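Long-range contacts in cytochrome p450EpoK (Sorangium cellulosum, PDB 1PKF), which belongs to the cytochrome P450 family of haem-containing proteins and, in this model, holds protoporphyrin IX with iron together with epothilone D: residues 143-148 and 409-414; 263-268 and 296-301. All coordinates share one frame; numbering follows the deposited sequence.

Contact 1. Residues 143-148 and 409-414; sequences FDVVRD and LNVILK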
ATOM      1  N   PHE A 143       9.334  -8.252 -22.077  1.00 66.60           N
ATOM      2  CA  PHE A 143       8.246  -8.381 -21.111  1.00 61.45           C
ATOM      3  C   PHE A 143       8.488  -7.457 -19.916  1.00 58.32           C
ATOM      4  O   PHE A 143       9.478  -7.586 -19.209  1.00 57.99           O
ATOM      5  CB  PHE A 143       8.097  -9.825 -20.642  1.00 59.35           C
ATOM      6  CG  PHE A 143       6.809 -10.091 -19.907  1.00 57.10           C
ATOM      7  CD1 PHE A 143       5.629 -10.260 -20.599  1.00 56.13           C
ATOM      8  CD2 PHE A 143       6.784 -10.157 -18.520  1.00 55.19           C
ATOM      9  CE1 PHE A 143       4.458 -10.490 -19.928  1.00 55.50           C
ATOM     10  CE2 PHE A 143       5.632 -10.386 -17.853  1.00 54.44           C
ATOM     11  CZ  PHE A 143       4.453 -10.552 -18.548  1.00 54.72           C
ATOM     12  N   ASP A 144       7.574  -6.517 -19.717  1.00 55.86           N
ATOM     13  CA  ASP A 144       7.656  -5.561 -18.619  1.00 53.63           C
ATOM     14  C   ASP A 144       6.802  -6.020 -17.444  1.00 51.10           C
ATOM     15  O   ASP A 144       5.584  -5.981 -17.497  1.00 49.76           O
ATOM     16  CB  ASP A 144       7.192  -4.188 -19.084  1.00 53.98           C
ATOM     17  CG  ASP A 144       7.415  -3.124 -18.039  1.00 54.37           C
ATOM     18  OD1 ASP A 144       7.583  -1.951 -18.424  1.00 55.32           O
ATOM     19  OD2 ASP A 144       7.439  -3.369 -16.813  1.00 53.75           O
ATOM     20  N   VAL A 145       7.459  -6.439 -16.372  1.00 49.61           N
ATOM     21  CA  VAL A 145       6.770  -7.029 -15.231  1.00 48.15           C
ATOM     22  C   VAL A 145       5.777  -6.069 -14.598  1.00 47.51           C
ATOM     23  O   VAL A 145       4.780  -6.499 -14.016  1.00 48.08           O
ATOM     24  CB  VAL A 145       7.774  -7.550 -14.236  1.00 48.62           C
ATOM     25  CG1 VAL A 145       7.104  -7.972 -12.928  1.00 49.13           C
ATOM     26  CG2 VAL A 145       8.503  -8.735 -14.862  1.00 49.59           C
ATOM     27  N   VAL A 146       6.011  -4.773 -14.745  1.00 46.16           N
ATOM     28  CA  VAL A 146       5.046  -3.795 -14.275  1.00 46.86           C
ATOM     29  C   VAL A 146       3.925  -3.615 -15.293  1.00 47.85           C
ATOM     30  O   VAL A 146       2.791  -4.064 -15.051  1.00 46.19           O
ATOM     31  CB  VAL A 146       5.717  -2.436 -13.949  1.00 46.34           C
ATOM     32  CG1 VAL A 146       4.699  -1.467 -13.467  1.00 45.99           C
ATOM     33  CG2 VAL A 146       6.798  -2.605 -12.905  1.00 46.08           C
ATOM     34  N   ARG A 147       4.252  -2.987 -16.431  1.00 48.41           N
ATOM     35  CA  ARG A 147       3.257  -2.624 -17.453  1.00 51.75           C
ATOM     36  C   ARG A 147       2.459  -3.808 -18.016  1.00 51.68           C
ATOM     37  O   ARG A 147       1.266  -3.684 -18.307  1.00 49.85           O
ATOM     38  CB  ARG A 147       3.950  -1.900 -18.621  1.00 55.35           C
ATOM     39  CG  ARG A 147       3.023  -1.050 -19.511  1.00 58.70           C
ATOM     40  CD  ARG A 147       3.287  -1.131 -21.049  1.00 61.27           C
ATOM     41  NE  ARG A 147       4.707  -1.313 -21.386  1.00 63.34           N
ATOM     42  CZ  ARG A 147       5.182  -2.148 -22.312  1.00 65.30           C
ATOM     43  NH1 ARG A 147       4.363  -2.904 -23.050  1.00 66.27           N
ATOM     44  NH2 ARG A 147       6.502  -2.235 -22.503  1.00 66.25           N
ATOM     45  N   ASP A 148       3.135  -4.942 -18.194  1.00 51.48           N
ATOM     46  CA  ASP A 148       2.541  -6.108 -18.828  1.00 51.11           C
ATOM     47  C   ASP A 148       1.981  -7.146 -17.842  1.00 50.72           C
ATOM     48  O   ASP A 148       1.298  -8.105 -18.251  1.00 51.26           O
ATOM     49  CB  ASP A 148       3.580  -6.778 -19.720  1.00 52.01           C
ATOM     50  CG  ASP A 148       4.036  -5.880 -20.867  1.00 51.89           C
ATOM     51  OD1 ASP A 148       3.186  -5.173 -21.439  1.00 52.42           O
ATOM     52  OD2 ASP A 148       5.223  -5.803 -21.249  1.00 51.84           O
ATOM     53  N   LEU A 409      10.052  -2.806 -15.304  1.00 48.87           N
ATOM     54  CA  LEU A 409      10.922  -3.867 -14.863  1.00 50.12           C
ATOM     55  C   LEU A 409      10.973  -4.841 -16.030  1.00 52.02           C
ATOM     56  O   LEU A 409      10.158  -5.770 -16.144  1.00 51.73           O
ATOM     57  CB  LEU A 409      10.353  -4.495 -13.589  1.00 50.36           C
ATOM     58  CG  LEU A 409      11.020  -5.766 -13.079  1.00 50.70           C
ATOM     59  CD1 LEU A 409      12.478  -5.535 -12.939  1.00 51.38           C
ATOM     60  CD2 LEU A 409      10.430  -6.212 -11.744  1.00 50.86           C
ATOM     61  N   ASN A 410      11.899  -4.575 -16.940  1.00 54.25           N
ATOM     62  CA  ASN A 410      12.006  -5.340 -18.165  1.00 56.42           C
ATOM     63  C   ASN A 410      12.841  -6.595 -17.985  1.00 57.22           C
ATOM     64  O   ASN A 410      13.966  -6.526 -17.501  1.00 57.26           O
ATOM     65  CB  ASN A 410      12.592  -4.477 -19.283  1.00 57.29           C
ATOM     66  CG  ASN A 410      11.559  -3.537 -19.898  1.00 58.29           C
ATOM     67  OD1 ASN A 410      11.799  -2.337 -20.029  1.00 59.02           O
ATOM     68  ND2 ASN A 410      10.402  -4.079 -20.268  1.00 59.02           N
ATOM     69  N   VAL A 411      12.276  -7.729 -18.391  1.00 59.27           N
ATOM     70  CA  VAL A 411      12.939  -9.030 -18.284  1.00 60.83           C
ATOM     71  C   VAL A 411      12.833  -9.843 -19.595  1.00 62.61           C
ATOM     72  O   VAL A 411      12.155  -9.453 -20.546  1.00 63.15           O
ATOM     73  CB  VAL A 411      12.356  -9.879 -17.108  1.00 60.94           C
ATOM     74  CG1 VAL A 411      12.262  -9.058 -15.817  1.00 61.13           C
ATOM     75  CG2 VAL A 411      11.003 -10.448 -17.456  1.00 60.92           C
ATOM     76  N   ILE A 412      13.520 -10.975 -19.608  1.00 63.94           N
ATOM     77  CA  ILE A 412      13.493 -11.928 -20.698  1.00 64.99           C
ATOM     78  C   ILE A 412      13.016 -13.228 -20.097  1.00 65.29           C
ATOM     79  O   ILE A 412      13.694 -13.785 -19.241  1.00 64.53           O
ATOM     80  CB  ILE A 412      14.910 -12.129 -21.215  1.00 65.87           C
ATOM     81  CG1 ILE A 412      15.370 -10.899 -21.980  1.00 66.25           C
ATOM     82  CG2 ILE A 412      15.006 -13.384 -22.084  1.00 66.17           C
ATOM     83  CD1 ILE A 412      16.876 -10.783 -22.006  1.00 66.96           C
ATOM     84  N   LEU A 413      11.853 -13.708 -20.516  1.00 66.07           N
ATOM     85  CA  LEU A 413      11.264 -14.874 -19.864  1.00 67.43           C
ATOM     86  C   LEU A 413      12.061 -16.139 -20.224  1.00 68.86           C
ATOM     87  O   LEU A 413      12.628 -16.774 -19.343  1.00 67.81           O
ATOM     88  CB  LEU A 413       9.776 -15.011 -20.209  1.00 67.64           C
ATOM     89  CG  LEU A 413       8.817 -13.939 -19.659  1.00 67.41           C
ATOM     90  CD1 LEU A 413       9.457 -12.577 -19.631  1.00 67.79           C
ATOM     91  CD2 LEU A 413       7.557 -13.863 -20.481  1.00 66.82           C
ATOM     92  N   LYS A 414      12.126 -16.477 -21.515  1.00 71.71           N
ATOM     93  CA  LYS A 414      12.905 -17.635 -21.999  1.00 73.69           C
ATOM     94  C   LYS A 414      14.176 -17.188 -22.757  1.00 74.59           C
ATOM     95  O   LYS A 414      14.160 -17.079 -23.987  1.00 73.96           O
ATOM     96  CB  LYS A 414      12.058 -18.505 -22.944  1.00 74.72           C
ATOM     97  CG  LYS A 414      10.870 -19.246 -22.319  1.00 75.19           C
ATOM     98  CD  LYS A 414       9.585 -19.081 -23.180  1.00 75.80           C
ATOM     99  CE  LYS A 414       8.814 -20.401 -23.399  1.00 75.99           C
ATOM    100  NZ  LYS A 414       9.440 -21.256 -24.456  1.00 75.87           N
TER
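The ring of F143 is sandwiched between L413 CD2 on one face and D148 CB on the other, both displaced toward the rim, while V411 CG2 sits at the edge, near the ring plane. The L413 methyl makes a CH-pi contact, with CD2 4.2 Å from the F143 ring centroid and 24° off its normal. Swinging CG anti to the backbone N (chi1 -166°) lays one face of the F143 ring against the L413 methyls. Two further flat groups, the D144 carboxylate and the N410 amide, are turned 64° apart; N410 ND2 meets D144 CB at 3.4 Å rather than a carboxylate oxygen.

Two antiparallel bridges define the backbone: F143 with V411 (hydrogen-bonded) and D144 with N410 (non-hydrogen-bonded). V411 N donates to F143 O at 2.9 Å in a nearly straight bond; the return bond is weak. This resembles the small P450 sheet, commonly called β3, that pairs a C-terminal strand with the strand leading into a helix.

D144 is the N-cap of that helix. Its OD2 accepts V146 N (2.9 Å) from one face of the carboxylate plane and L409 N (3.1 Å) from the other, tying the helix start to the partner strand, and V145 N donates to L409 O at 2.8 Å.

Contact 2. Residues 263-268 and 296-301; sequences IAFAVL and RFENIL. Unlike the reference sequence in segment 296-301: E298 (reference Asp).
F265, on the long helix 241-272 (the I-helix of the P450 fold), meets the turn that follows helix 287-297 (the K-helix), whose E293–R296 salt bridge fits the family's ExxR motif. I300 CG2 stands almost exactly over the F265 ring centre: the CH-pi distance from CG2 to the centroid is 3.9 Å, at 7° from the normal. I300 CG1 lies between the backbone N and the carbonyl carbon, which leaves CG2 anti to the carbonyl carbon and facing the ring.

Beside the ring, F265 CD2 comes within 3.3 Å of E298 O, an oblique approach, and within 3.6 Å of E298 OE1. The carboxylate and ring planes lie 49° apart. OE1 also reaches L268 CD2 at 3.9 Å, and no hydrogen bond joins the two segments directly.

The second shell fixes these groups. N269, the next residue of the same helix, holds the carboxylate directly: its ND2 hydrogen-bonds E298 OE1 and also F265 O. R404 forms a salt bridge with E298 OE2 and hydrogen-bonds N299 O, besides pairing with the I300 backbone. An Asx turn then shapes the chain: L301 N donates to N299 OD1 at 3.0 Å, approaching from 51° above the amide's carbonyl plane.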
ATOM      1  N   ILE A 263       4.239  -7.052  -5.959  1.00 39.88           N
ATOM      2  CA  ILE A 263       4.479  -8.040  -7.000  1.00 39.22           C
ATOM      3  C   ILE A 263       5.770  -7.730  -7.754  1.00 40.27           C
ATOM      4  O   ILE A 263       6.611  -8.617  -7.987  1.00 39.90           O
ATOM      5  CB  ILE A 263       3.274  -8.094  -7.967  1.00 39.10           C
ATOM      6  CG1 ILE A 263       2.084  -8.758  -7.309  1.00 39.02           C
ATOM      7  CG2 ILE A 263       3.618  -8.858  -9.230  1.00 38.43           C
ATOM      8  CD1 ILE A 263       0.770  -8.488  -8.029  1.00 40.49           C
ATOM      9  N   ALA A 264       5.954  -6.470  -8.123  1.00 40.20           N
ATOM     10  CA  ALA A 264       7.148  -6.087  -8.880  1.00 41.21           C
ATOM     11  C   ALA A 264       8.438  -6.171  -8.054  1.00 40.65           C
ATOM     12  O   ALA A 264       9.460  -6.635  -8.551  1.00 40.61           O
ATOM     13  CB  ALA A 264       6.976  -4.664  -9.469  1.00 41.68           C
ATOM     14  N   PHE A 265       8.393  -5.683  -6.809  1.00 40.62           N
ATOM     15  CA  PHE A 265       9.535  -5.763  -5.924  1.00 40.82           C
ATOM     16  C   PHE A 265       9.873  -7.233  -5.606  1.00 41.37           C
ATOM     17  O   PHE A 265      11.020  -7.571  -5.381  1.00 41.34           O
ATOM     18  CB  PHE A 265       9.269  -5.040  -4.621  1.00 41.15           C
ATOM     19  CG  PHE A 265       9.610  -3.567  -4.632  1.00 40.92           C
ATOM     20  CD1 PHE A 265       9.054  -2.706  -5.552  1.00 41.08           C
ATOM     21  CD2 PHE A 265      10.427  -3.040  -3.663  1.00 42.70           C
ATOM     22  CE1 PHE A 265       9.336  -1.324  -5.517  1.00 40.35           C
ATOM     23  CE2 PHE A 265      10.728  -1.684  -3.639  1.00 42.71           C
ATOM     24  CZ  PHE A 265      10.181  -0.827  -4.589  1.00 41.01           C
ATOM     25  N   ALA A 266       8.868  -8.099  -5.604  1.00 41.49           N
ATOM     26  CA  ALA A 266       9.091  -9.522  -5.334  1.00 42.03           C
ATOM     27  C   ALA A 266       9.884 -10.134  -6.453  1.00 42.31           C
ATOM     28  O   ALA A 266      10.907 -10.758  -6.216  1.00 41.82           O
ATOM     29  CB  ALA A 266       7.776 -10.247  -5.155  1.00 42.53           C
ATOM     30  N   VAL A 267       9.421  -9.930  -7.684  1.00 43.31           N
ATOM     31  CA  VAL A 267      10.123 -10.444  -8.843  1.00 44.21           C
ATOM     32  C   VAL A 267      11.533  -9.900  -8.905  1.00 45.78           C
ATOM     33  O   VAL A 267      12.466 -10.643  -9.142  1.00 47.11           O
ATOM     34  CB  VAL A 267       9.396 -10.089 -10.136  1.00 45.14           C
ATOM     35  CG1 VAL A 267      10.254 -10.439 -11.360  1.00 45.76           C
ATOM     36  CG2 VAL A 267       8.041 -10.803 -10.197  1.00 45.19           C
ATOM     37  N   LEU A 268      11.678  -8.591  -8.717  1.00 47.64           N
ATOM     38  CA  LEU A 268      12.973  -7.926  -8.736  1.00 48.38           C
ATOM     39  C   LEU A 268      13.924  -8.591  -7.756  1.00 49.76           C
ATOM     40  O   LEU A 268      15.071  -8.917  -8.100  1.00 50.02           O
ATOM     41  CB  LEU A 268      12.815  -6.439  -8.354  1.00 49.52           C
ATOM     42  CG  LEU A 268      14.109  -5.627  -8.239  1.00 51.32           C
ATOM     43  CD1 LEU A 268      13.916  -4.089  -8.355  1.00 51.74           C
ATOM     44  CD2 LEU A 268      14.766  -5.926  -6.920  1.00 52.55           C
ATOM     45  N   ARG A 296       9.880  -6.489   4.128  1.00 38.76           N
ATOM     46  CA  ARG A 296      10.759  -6.277   5.256  1.00 39.13           C
ATOM     47  C   ARG A 296      12.115  -5.745   4.812  1.00 38.62           C
ATOM     48  O   ARG A 296      12.606  -4.768   5.344  1.00 40.07           O
ATOM     49  CB  ARG A 296      10.938  -7.594   6.010  1.00 39.41           C
ATOM     50  CG  ARG A 296      11.327  -7.384   7.450  1.00 40.61           C
ATOM     51  CD  ARG A 296      12.822  -7.019   7.642  1.00 40.41           C
ATOM     52  NE  ARG A 296      13.729  -7.793   6.778  1.00 41.45           N
ATOM     53  CZ  ARG A 296      15.050  -7.563   6.663  1.00 40.95           C
ATOM     54  NH1 ARG A 296      15.601  -6.560   7.332  1.00 42.39           N
ATOM     55  NH2 ARG A 296      15.804  -8.293   5.849  1.00 39.63           N
ATOM     56  N   PHE A 297      12.705  -6.404   3.828  1.00 39.20           N
ATOM     57  CA  PHE A 297      14.037  -6.115   3.390  1.00 41.08           C
ATOM     58  C   PHE A 297      14.018  -4.866   2.532  1.00 41.98           C
ATOM     59  O   PHE A 297      14.967  -4.093   2.501  1.00 39.67           O
ATOM     60  CB  PHE A 297      14.543  -7.241   2.509  1.00 41.54           C
ATOM     61  CG  PHE A 297      15.850  -6.935   1.841  1.00 42.99           C
ATOM     62  CD1 PHE A 297      16.993  -6.727   2.603  1.00 43.78           C
ATOM     63  CD2 PHE A 297      15.946  -6.868   0.470  1.00 42.47           C
ATOM     64  CE1 PHE A 297      18.212  -6.467   2.001  1.00 44.13           C
ATOM     65  CE2 PHE A 297      17.145  -6.581  -0.136  1.00 43.63           C
ATOM     66  CZ  PHE A 297      18.292  -6.383   0.627  1.00 44.54           C
ATOM     67  N   GLU A 298      12.944  -4.700   1.784  1.00 41.57           N
ATOM     68  CA  GLU A 298      12.895  -3.518   0.994  1.00 43.50           C
ATOM     69  C   GLU A 298      11.555  -2.926   0.679  1.00 40.45           C
ATOM     70  O   GLU A 298      10.967  -3.061  -0.371  1.00 42.25           O
ATOM     71  CB  GLU A 298      13.807  -3.688  -0.145  1.00 44.56           C
ATOM     72  CG  GLU A 298      13.307  -4.445  -1.277  1.00 45.35           C
ATOM     73  CD  GLU A 298      13.831  -3.695  -2.426  1.00 46.14           C
ATOM     74  OE1 GLU A 298      13.855  -4.231  -3.532  1.00 46.82           O
ATOM     75  OE2 GLU A 298      14.249  -2.535  -2.124  1.00 46.98           O
ATOM     76  N   ASN A 299      11.112  -2.239   1.681  1.00 38.86           N
ATOM     77  CA  ASN A 299       9.790  -1.804   1.755  1.00 39.10           C
ATOM     78  C   ASN A 299       9.476  -0.815   0.648  1.00 39.50           C
ATOM     79  O   ASN A 299      10.310   0.046   0.319  1.00 38.17           O
ATOM     80  CB  ASN A 299       9.608  -1.113   3.071  1.00 38.63           C
ATOM     81  CG  ASN A 299       8.176  -0.863   3.366  1.00 38.31           C
ATOM     82  OD1 ASN A 299       7.690   0.276   3.276  1.00 37.39           O
ATOM     83  ND2 ASN A 299       7.482  -1.915   3.738  1.00 35.76           N
ATOM     84  N   ILE A 300       8.254  -0.923   0.125  1.00 38.71           N
ATOM     85  CA  ILE A 300       7.816  -0.105  -0.989  1.00 37.96           C
ATOM     86  C   ILE A 300       7.578   1.345  -0.624  1.00 35.69           C
ATOM     87  O   ILE A 300       7.405   2.175  -1.521  1.00 35.22           O
ATOM     88  CB  ILE A 300       6.519  -0.697  -1.644  1.00 39.33           C
ATOM     89  CG1 ILE A 300       5.365  -0.727  -0.648  1.00 39.64           C
ATOM     90  CG2 ILE A 300       6.813  -2.062  -2.231  1.00 39.48           C
ATOM     91  CD1 ILE A 300       3.995  -1.071  -1.264  1.00 40.15           C
ATOM     92  N   LEU A 301       7.532   1.671   0.661  1.00 35.25           N
ATOM     93  CA  LEU A 301       7.240   3.036   1.049  1.00 37.23           C
ATOM     94  C   LEU A 301       8.493   3.917   0.917  1.00 38.46           C
ATOM     95  O   LEU A 301       9.601   3.453   1.174  1.00 38.73           O
ATOM     96  CB  LEU A 301       6.683   3.100   2.442  1.00 37.43           C
ATOM     97  CG  LEU A 301       5.308   2.478   2.594  1.00 37.95           C
ATOM     98  CD1 LEU A 301       4.923   2.350   4.048  1.00 36.78           C
ATOM     99  CD2 LEU A 301       4.250   3.309   1.826  1.00 38.83           C
TER

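Overall arrangement
Contacts 1 and 2 meet on helix 241-272, whose residues 263-268 belong to contact 2. Their centres are 16 Å apart, yet they touch directly: L409 CD2 lies 3.4 Å from A264 O, V146 CG2 4.0 Å from A264 CB, and V145 CG1 4.0 Å from V267 CG2. The helix thus turns A264 and V267 toward contact 1 and F265 toward the 296-301 turn. Along the chain, contact 2 is nested within the loop closed by contact 1. It is also the more central, about 11 Å from the chain centre against 22 Å, and it borders the ligand pocket: the I300 side chain is about 4 Å from the haem and about 5 Å from epothilone D.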